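PDB 6N5U: protein SCO1 homolog 1, mitochondrial from Arabidopsis thaliana, which binds copper(I) and is thought to act in copper homeostasis, redox signalling or copper insertion into cytochrome c oxidase in mitochondria. Local coordinates for residues D58-N63 with G160-I165; E104-V109 with V115-T120. One frame throughout, in Å; residues are numbered along the deposited sequence.

Overall arrangement
From the N terminus, the chain runs through strands 14-17, 22-24 and 32-38 before entering helix 45-64. Residues 58-63, near the end of that helix, form the first half of contact 1. Contact 2 opens and closes while this long loop is still pending. It joins helix 103-112 to strand 117-121, which follows it after a short connection. The chain then returns through strands 127-131, 135-138 and 144-148. Helix 154-167 closes contact 1 with residues 160-165, so the small loop of contact 2 lies wholly inside the large one. The two contacts sit on opposite sides of the chain's centre, with nearest atoms about 17 Å apart.

Contact 1 of 2, residues D58-N63 with G160-I165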
ATOM      1  N   ASP A  58      -6.310  -8.366 -10.005  1.00 60.16           N
ATOM      2  CA  ASP A  58      -6.700  -9.427 -10.946  1.00 63.14           C
ATOM      3  C   ASP A  58      -7.818  -9.013 -11.893  1.00 69.98           C
ATOM      4  O   ASP A  58      -7.768  -9.358 -13.070  1.00 74.16           O
ATOM      5  CB  ASP A  58      -7.087 -10.709 -10.184  1.00 64.28           C
ATOM      6  CG  ASP A  58      -5.938 -11.370  -9.429  1.00 65.65           C
ATOM      7  OD1 ASP A  58      -4.763 -10.982  -9.669  1.00 64.55           O
ATOM      8  OD2 ASP A  58      -6.209 -12.280  -8.602  1.00 64.06           O
ATOM      9  N   LYS A  59      -8.830  -8.295 -11.389  1.00 64.66           N
ATOM     10  CA  LYS A  59      -9.953  -7.834 -12.206  1.00 67.29           C
ATOM     11  C   LYS A  59      -9.503  -6.800 -13.241  1.00 72.17           C
ATOM     12  O   LYS A  59      -9.863  -6.925 -14.411  1.00 75.81           O
ATOM     13  CB  LYS A  59     -11.064  -7.281 -11.324  1.00 68.76           C
ATOM     14  CG  LYS A  59     -11.873  -8.347 -10.628  1.00 72.44           C
ATOM     15  CD  LYS A  59     -13.339  -7.947 -10.602  1.00 80.19           C
ATOM     16  CE  LYS A  59     -14.170  -8.912  -9.818  1.00 91.09           C
ATOM     17  NZ  LYS A  59     -13.992 -10.319 -10.287  1.00 96.68           N
ATOM     18  N   ILE A  60      -8.693  -5.811 -12.820  1.00 65.49           N
ATOM     19  CA  ILE A  60      -8.081  -4.786 -13.671  1.00 65.91           C
ATOM     20  C   ILE A  60      -7.383  -5.493 -14.848  1.00 74.57           C
ATOM     21  O   ILE A  60      -7.660  -5.149 -16.002  1.00 77.85           O
ATOM     22  CB  ILE A  60      -7.050  -3.971 -12.850  1.00 65.45           C
ATOM     23  CG1 ILE A  60      -7.726  -3.013 -11.837  1.00 62.90           C
ATOM     24  CG2 ILE A  60      -6.070  -3.237 -13.765  1.00 68.25           C
ATOM     25  CD1 ILE A  60      -6.782  -2.564 -10.653  1.00 62.35           C
ATOM     26  N   LYS A  61      -6.506  -6.508 -14.543  1.00 69.33           N
ATOM     27  CA  LYS A  61      -5.760  -7.258 -15.548  1.00 71.25           C
ATOM     28  C   LYS A  61      -6.688  -7.961 -16.523  1.00 81.01           C
ATOM     29  O   LYS A  61      -6.446  -7.896 -17.727  1.00 83.93           O
ATOM     30  CB  LYS A  61      -4.756  -8.229 -14.897  1.00 71.01           C
ATOM     31  CG  LYS A  61      -3.967  -9.134 -15.868  1.00 77.36           C
ATOM     32  CD  LYS A  61      -3.077  -8.351 -16.825  1.00 87.35           C
ATOM     33  CE  LYS A  61      -2.058  -9.230 -17.490  1.00 91.65           C
ATOM     34  NZ  LYS A  61      -1.268  -8.484 -18.506  1.00100.53           N
ATOM     35  N   GLU A  62      -7.760  -8.605 -16.016  1.00 78.97           N
ATOM     36  CA  GLU A  62      -8.737  -9.323 -16.848  1.00 83.24           C
ATOM     37  C   GLU A  62      -9.465  -8.375 -17.806  1.00 90.13           C
ATOM     38  O   GLU A  62      -9.656  -8.711 -18.970  1.00 94.41           O
ATOM     39  CB  GLU A  62      -9.782 -10.053 -15.976  1.00 83.75           C
ATOM     40  CG  GLU A  62      -9.281 -11.303 -15.273  1.00 96.28           C
ATOM     41  CD  GLU A  62     -10.113 -11.738 -14.079  1.00116.01           C
ATOM     42  OE1 GLU A  62     -11.361 -11.716 -14.188  1.00106.89           O
ATOM     43  OE2 GLU A  62      -9.519 -12.101 -13.034  1.00100.72           O
ATOM     44  N   ASN A  63      -9.844  -7.189 -17.311  1.00 84.35           N
ATOM     45  CA  ASN A  63     -10.642  -6.192 -18.023  1.00 85.80           C
ATOM     46  C   ASN A  63      -9.876  -5.229 -18.919  1.00 90.70           C
ATOM     47  O   ASN A  63     -10.436  -4.795 -19.927  1.00 93.75           O
ATOM     48  CB  ASN A  63     -11.479  -5.402 -17.022  1.00 80.27           C
ATOM     49  CG  ASN A  63     -12.343  -6.247 -16.114  1.00 95.21           C
ATOM     50  OD1 ASN A  63     -12.606  -7.430 -16.349  1.00 98.21           O
ATOM     51  ND2 ASN A  63     -12.792  -5.659 -15.034  1.00 77.49           N
ATOM     52  N   GLY A 160     -12.755   2.227 -11.667  1.00 66.25           N
ATOM     53  CA  GLY A 160     -12.035   3.472 -11.490  1.00 64.61           C
ATOM     54  C   GLY A 160     -10.606   3.408 -11.987  1.00 67.64           C
ATOM     55  O   GLY A 160     -10.221   4.211 -12.834  1.00 70.44           O
ATOM     56  N   VAL A 161      -9.812   2.446 -11.491  1.00 60.46           N
ATOM     57  CA  VAL A 161      -8.408   2.294 -11.894  1.00 58.78           C
ATOM     58  C   VAL A 161      -8.320   2.129 -13.414  1.00 67.81           C
ATOM     59  O   VAL A 161      -7.531   2.832 -14.050  1.00 67.90           O
ATOM     60  CB  VAL A 161      -7.648   1.192 -11.089  1.00 58.39           C
ATOM     61  CG1 VAL A 161      -6.274   0.904 -11.687  1.00 58.10           C
ATOM     62  CG2 VAL A 161      -7.513   1.572  -9.613  1.00 54.58           C
ATOM     63  N   VAL A 162      -9.196   1.260 -13.988  1.00 68.01           N
ATOM     64  CA  VAL A 162      -9.270   0.972 -15.425  1.00 71.97           C
ATOM     65  C   VAL A 162      -9.588   2.260 -16.219  1.00 80.25           C
ATOM     66  O   VAL A 162      -8.914   2.514 -17.217  1.00 82.94           O
ATOM     67  CB  VAL A 162     -10.217  -0.229 -15.731  1.00 77.80           C
ATOM     68  CG1 VAL A 162     -10.516  -0.381 -17.230  1.00 82.02           C
ATOM     69  CG2 VAL A 162      -9.638  -1.531 -15.166  1.00 75.46           C
ATOM     70  N   LYS A 163     -10.530   3.109 -15.730  1.00 77.36           N
ATOM     71  CA  LYS A 163     -10.911   4.387 -16.353  1.00 79.32           C
ATOM     72  C   LYS A 163      -9.729   5.352 -16.407  1.00 82.31           C
ATOM     73  O   LYS A 163      -9.467   5.951 -17.452  1.00 85.47           O
ATOM     74  CB  LYS A 163     -12.110   5.033 -15.620  1.00 81.63           C
ATOM     75  CG  LYS A 163     -12.602   6.337 -16.269  1.00 97.44           C
ATOM     76  CD  LYS A 163     -13.861   6.859 -15.615  1.00104.24           C
ATOM     77  CE  LYS A 163     -14.500   7.915 -16.478  1.00117.69           C
ATOM     78  NZ  LYS A 163     -15.884   8.241 -16.031  1.00124.13           N
ATOM     79  N   GLU A 164      -9.012   5.484 -15.289  1.00 74.36           N
ATOM     80  CA  GLU A 164      -7.844   6.339 -15.161  1.00 72.46           C
ATOM     81  C   GLU A 164      -6.739   5.943 -16.143  1.00 77.92           C
ATOM     82  O   GLU A 164      -6.297   6.794 -16.914  1.00 80.58           O
ATOM     83  CB  GLU A 164      -7.330   6.356 -13.705  1.00 69.52           C
ATOM     84  CG  GLU A 164      -8.222   7.094 -12.711  1.00 73.21           C
ATOM     85  CD  GLU A 164      -8.551   8.532 -13.061  1.00 93.35           C
ATOM     86  OE1 GLU A 164      -7.689   9.221 -13.653  1.00 86.41           O
ATOM     87  OE2 GLU A 164      -9.683   8.967 -12.755  1.00 96.31           O
ATOM     88  N   ILE A 165      -6.354   4.648 -16.170  1.00 73.10           N
ATOM     89  CA  ILE A 165      -5.292   4.103 -17.036  1.00 73.86           C
ATOM     90  C   ILE A 165      -5.508   4.470 -18.507  1.00 82.85           C
ATOM     91  O   ILE A 165      -4.577   4.964 -19.155  1.00 83.78           O
ATOM     92  CB  ILE A 165      -5.069   2.568 -16.832  1.00 74.68           C
ATOM     93  CG1 ILE A 165      -4.582   2.266 -15.407  1.00 69.52           C
ATOM     94  CG2 ILE A 165      -4.073   2.015 -17.865  1.00 78.62           C
ATOM     95  CD1 ILE A 165      -4.664   0.829 -14.973  1.00 78.33           C
TER
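Ile60 meets Val161 and Val162 where two helices of the thioredoxin fold pack together, helix 45-64 and the C-terminal helix 154-167. The axes of the two segments cross at -48° and come within 10.0 Å. Branched aliphatic side chains fill the space between them. From CB, Ile60 splits into two branches. Its CG2 lies 4.2 Å from CG2 of Val162, with CD1 of Ile165 more distant. Its CG1 stands beside the backbone N (chi1 -73°) and anti to the carbonyl carbon, which carries the longer branch past CG2 of Val162 at 4.1 Å. The tip, CD1, goes on to CG1 of Val161. The Ile60 side chain runs across that of Val161 but lies antiparallel alongside that of Val162. The contact is apolar throughout. Val68 of strand 68-74 touches both Ile60 and Ile165, and Leu137 and Tyr148 touch Val161, so the helices meet over the central sheet. The copper site is elsewhere. Val162 also reaches the backbone of the first helix: its CG2 lies 3.9 Å from CA of Ile60. At the far end of the isoleucine, CD1 of Ile60 stands 3.7 Å from CG1 of Val161.

Contact 2 of 2, residues E104-V109 with V115-T120; sequences EEIKSV and VYYMKT
The ring of Tyr117 points its hydroxyl end at helix 103-112, and CA of Lys107 lies at its edge, near the ring plane. CG2 of Ile106 comes to the ring obliquely, 4.1 Å from CZ of Tyr117. Within 115-120, away from the helix, Met118 N lies over one face of the Tyr116 ring, offset toward the rim. Tyr117 OH is 3.2 Å from CA of Lys107 and 3.5 Å from CB of Lys107. The Lys107 N is also close, but its angle is too poor for a hydrogen bond. The tyrosine side chain stands roughly perpendicular to those of Ile106 and Lys107. With chi1 at 76°, CG of Tyr117 is flanked by its backbone N and C, and this turn carries the hydroxyl to the helix. In this SCO-type thioredoxin fold, strand 117-121 pairs with strand 127-131 in a two-stranded antiparallel hairpin. That hairpin carries the copper ligand His131, whose side chain Tyr117 touches. An alanine in place of Tyr117 would remove the ring and is likely to leave a gap between Ile106 and His131. Lys107, with chi1 at -178°, brings only CB and CG of its side chain near the hydroxyl, and its extended chain leads off from the tyrosine.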
ATOM      1  N   GLU A 104      11.663   6.786  11.507  1.00 48.60           N
ATOM      2  CA  GLU A 104      11.955   8.083  10.874  1.00 48.94           C
ATOM      3  C   GLU A 104      11.695   7.990   9.369  1.00 51.49           C
ATOM      4  O   GLU A 104      11.103   8.898   8.802  1.00 51.60           O
ATOM      5  CB  GLU A 104      13.414   8.491  11.143  1.00 53.00           C
ATOM      6  CG  GLU A 104      13.713   9.960  10.896  1.00 72.50           C
ATOM      7  CD  GLU A 104      15.185  10.309  10.730  1.00114.44           C
ATOM      8  OE1 GLU A 104      15.960  10.136  11.701  1.00129.55           O
ATOM      9  OE2 GLU A 104      15.564  10.762   9.626  1.00114.84           O
ATOM     10  N   GLU A 105      12.137   6.892   8.728  1.00 48.26           N
ATOM     11  CA  GLU A 105      11.940   6.625   7.299  1.00 47.38           C
ATOM     12  C   GLU A 105      10.442   6.566   6.985  1.00 50.31           C
ATOM     13  O   GLU A 105      10.000   7.197   6.013  1.00 50.98           O
ATOM     14  CB  GLU A 105      12.649   5.321   6.875  1.00 48.76           C
ATOM     15  CG  GLU A 105      14.099   5.537   6.474  1.00 57.20           C
ATOM     16  CD  GLU A 105      14.973   4.313   6.271  1.00 70.08           C
ATOM     17  OE1 GLU A 105      14.464   3.177   6.381  1.00 38.52           O
ATOM     18  OE2 GLU A 105      16.182   4.496   6.004  1.00 79.84           O
ATOM     19  N   ILE A 106       9.670   5.855   7.850  1.00 45.45           N
ATOM     20  CA  ILE A 106       8.211   5.689   7.793  1.00 44.73           C
ATOM     21  C   ILE A 106       7.508   7.036   8.012  1.00 52.42           C
ATOM     22  O   ILE A 106       6.496   7.301   7.365  1.00 54.37           O
ATOM     23  CB  ILE A 106       7.742   4.605   8.807  1.00 46.70           C
ATOM     24  CG1 ILE A 106       8.320   3.185   8.479  1.00 46.32           C
ATOM     25  CG2 ILE A 106       6.214   4.571   8.988  1.00 47.26           C
ATOM     26  CD1 ILE A 106       8.004   2.555   7.069  1.00 48.10           C
ATOM     27  N   LYS A 107       8.061   7.887   8.901  1.00 48.96           N
ATOM     28  CA  LYS A 107       7.545   9.227   9.222  1.00 49.35           C
ATOM     29  C   LYS A 107       7.639  10.135   7.991  1.00 53.98           C
ATOM     30  O   LYS A 107       6.710  10.900   7.721  1.00 53.77           O
ATOM     31  CB  LYS A 107       8.337   9.831  10.414  1.00 53.16           C
ATOM     32  CG  LYS A 107       7.898  11.205  10.903  1.00 62.01           C
ATOM     33  CD  LYS A 107       8.972  11.833  11.810  1.00 81.82           C
ATOM     34  CE  LYS A 107       8.834  13.339  11.958  1.00 97.58           C
ATOM     35  NZ  LYS A 107      10.003  13.946  12.663  1.00100.88           N
ATOM     36  N   SER A 108       8.769  10.047   7.257  1.00 50.21           N
ATOM     37  CA  SER A 108       9.039  10.838   6.061  1.00 49.85           C
ATOM     38  C   SER A 108       8.083  10.477   4.908  1.00 49.66           C
ATOM     39  O   SER A 108       7.552  11.382   4.254  1.00 48.49           O
ATOM     40  CB  SER A 108      10.494  10.664   5.643  1.00 53.77           C
ATOM     41  OG  SER A 108      10.773  11.217   4.368  1.00 62.07           O
ATOM     42  N   VAL A 109       7.845   9.167   4.684  1.00 42.75           N
ATOM     43  CA  VAL A 109       6.968   8.708   3.594  1.00 40.54           C
ATOM     44  C   VAL A 109       5.474   8.984   3.910  1.00 42.17           C
ATOM     45  O   VAL A 109       4.733   9.366   3.004  1.00 40.96           O
ATOM     46  CB  VAL A 109       7.252   7.239   3.157  1.00 42.17           C
ATOM     47  CG1 VAL A 109       6.884   6.224   4.241  1.00 39.87           C
ATOM     48  CG2 VAL A 109       6.583   6.916   1.823  1.00 41.69           C
ATOM     49  N   VAL A 115      -0.367  11.050   5.137  1.00 40.62           N
ATOM     50  CA  VAL A 115      -0.962   9.950   5.885  1.00 39.86           C
ATOM     51  C   VAL A 115      -0.854  10.211   7.398  1.00 43.91           C
ATOM     52  O   VAL A 115       0.222  10.548   7.907  1.00 44.43           O
ATOM     53  CB  VAL A 115      -0.345   8.577   5.468  1.00 42.73           C
ATOM     54  CG1 VAL A 115      -0.816   7.443   6.377  1.00 41.77           C
ATOM     55  CG2 VAL A 115      -0.661   8.255   4.010  1.00 42.73           C
ATOM     56  N   TYR A 116      -1.981  10.061   8.103  1.00 38.46           N
ATOM     57  CA  TYR A 116      -2.043  10.154   9.552  1.00 37.50           C
ATOM     58  C   TYR A 116      -1.796   8.735  10.105  1.00 39.74           C
ATOM     59  O   TYR A 116      -2.346   7.765   9.581  1.00 38.22           O
ATOM     60  CB  TYR A 116      -3.438  10.666   9.988  1.00 39.41           C
ATOM     61  CG  TYR A 116      -3.844  10.239  11.385  1.00 41.14           C
ATOM     62  CD1 TYR A 116      -3.260  10.814  12.508  1.00 43.97           C
ATOM     63  CD2 TYR A 116      -4.800   9.244  11.582  1.00 41.14           C
ATOM     64  CE1 TYR A 116      -3.594  10.391  13.791  1.00 45.27           C
ATOM     65  CE2 TYR A 116      -5.168   8.840  12.864  1.00 42.72           C
ATOM     66  CZ  TYR A 116      -4.559   9.415  13.966  1.00 49.83           C
ATOM     67  OH  TYR A 116      -4.907   9.027  15.236  1.00 53.55           O
ATOM     68  N   TYR A 117      -0.993   8.622  11.163  1.00 36.88           N
ATOM     69  CA  TYR A 117      -0.744   7.360  11.859  1.00 36.76           C
ATOM     70  C   TYR A 117      -0.377   7.645  13.312  1.00 45.05           C
ATOM     71  O   TYR A 117       0.427   8.541  13.588  1.00 47.28           O
ATOM     72  CB  TYR A 117       0.242   6.435  11.112  1.00 36.67           C
ATOM     73  CG  TYR A 117       1.702   6.804  11.203  1.00 39.22           C
ATOM     74  CD1 TYR A 117       2.258   7.751  10.348  1.00 41.18           C
ATOM     75  CD2 TYR A 117       2.551   6.143  12.080  1.00 40.72           C
ATOM     76  CE1 TYR A 117       3.606   8.098  10.432  1.00 43.33           C
ATOM     77  CE2 TYR A 117       3.899   6.480  12.172  1.00 42.70           C
ATOM     78  CZ  TYR A 117       4.426   7.458  11.345  1.00 51.83           C
ATOM     79  OH  TYR A 117       5.752   7.796  11.455  1.00 55.65           O
ATOM     80  N   MET A 118      -1.028   6.961  14.244  1.00 43.66           N
ATOM     81  CA  MET A 118      -0.810   7.180  15.672  1.00 46.16           C
ATOM     82  C   MET A 118      -1.044   5.902  16.473  1.00 49.67           C
ATOM     83  O   MET A 118      -2.086   5.266  16.356  1.00 49.68           O
ATOM     84  CB  MET A 118      -1.753   8.272  16.163  1.00 51.75           C
ATOM     85  CG  MET A 118      -1.481   8.737  17.563  1.00 60.07           C
ATOM     86  SD  MET A 118      -2.707   9.977  18.051  1.00 69.41           S
ATOM     87  CE  MET A 118      -2.015  11.449  17.232  1.00 65.69           C
ATOM     88  N   LYS A 119      -0.075   5.542  17.303  1.00 46.81           N
ATOM     89  CA  LYS A 119      -0.163   4.384  18.185  1.00 46.72           C
ATOM     90  C   LYS A 119      -1.294   4.595  19.175  1.00 54.38           C
ATOM     91  O   LYS A 119      -1.490   5.705  19.702  1.00 56.63           O
ATOM     92  CB  LYS A 119       1.154   4.175  18.923  1.00 47.39           C
ATOM     93  CG  LYS A 119       2.020   3.155  18.235  1.00 43.27           C
ATOM     94  CD  LYS A 119       3.416   3.115  18.776  1.00 51.70           C
ATOM     95  CE  LYS A 119       3.549   2.417  20.094  1.00 55.81           C
ATOM     96  NZ  LYS A 119       4.950   2.013  20.284  1.00 66.07           N
ATOM     97  N   THR A 120      -2.057   3.527  19.378  1.00 50.21           N
ATOM     98  CA  THR A 120      -3.241   3.438  20.213  1.00 52.87           C
ATOM     99  C   THR A 120      -2.975   2.295  21.189  1.00 58.99           C
ATOM    100  O   THR A 120      -2.696   1.190  20.754  1.00 54.96           O
ATOM    101  CB  THR A 120      -4.440   3.245  19.241  1.00 61.83           C
ATOM    102  OG1 THR A 120      -4.845   4.533  18.769  1.00 62.48           O
ATOM    103  CG2 THR A 120      -5.622   2.448  19.832  1.00 60.54           C
TER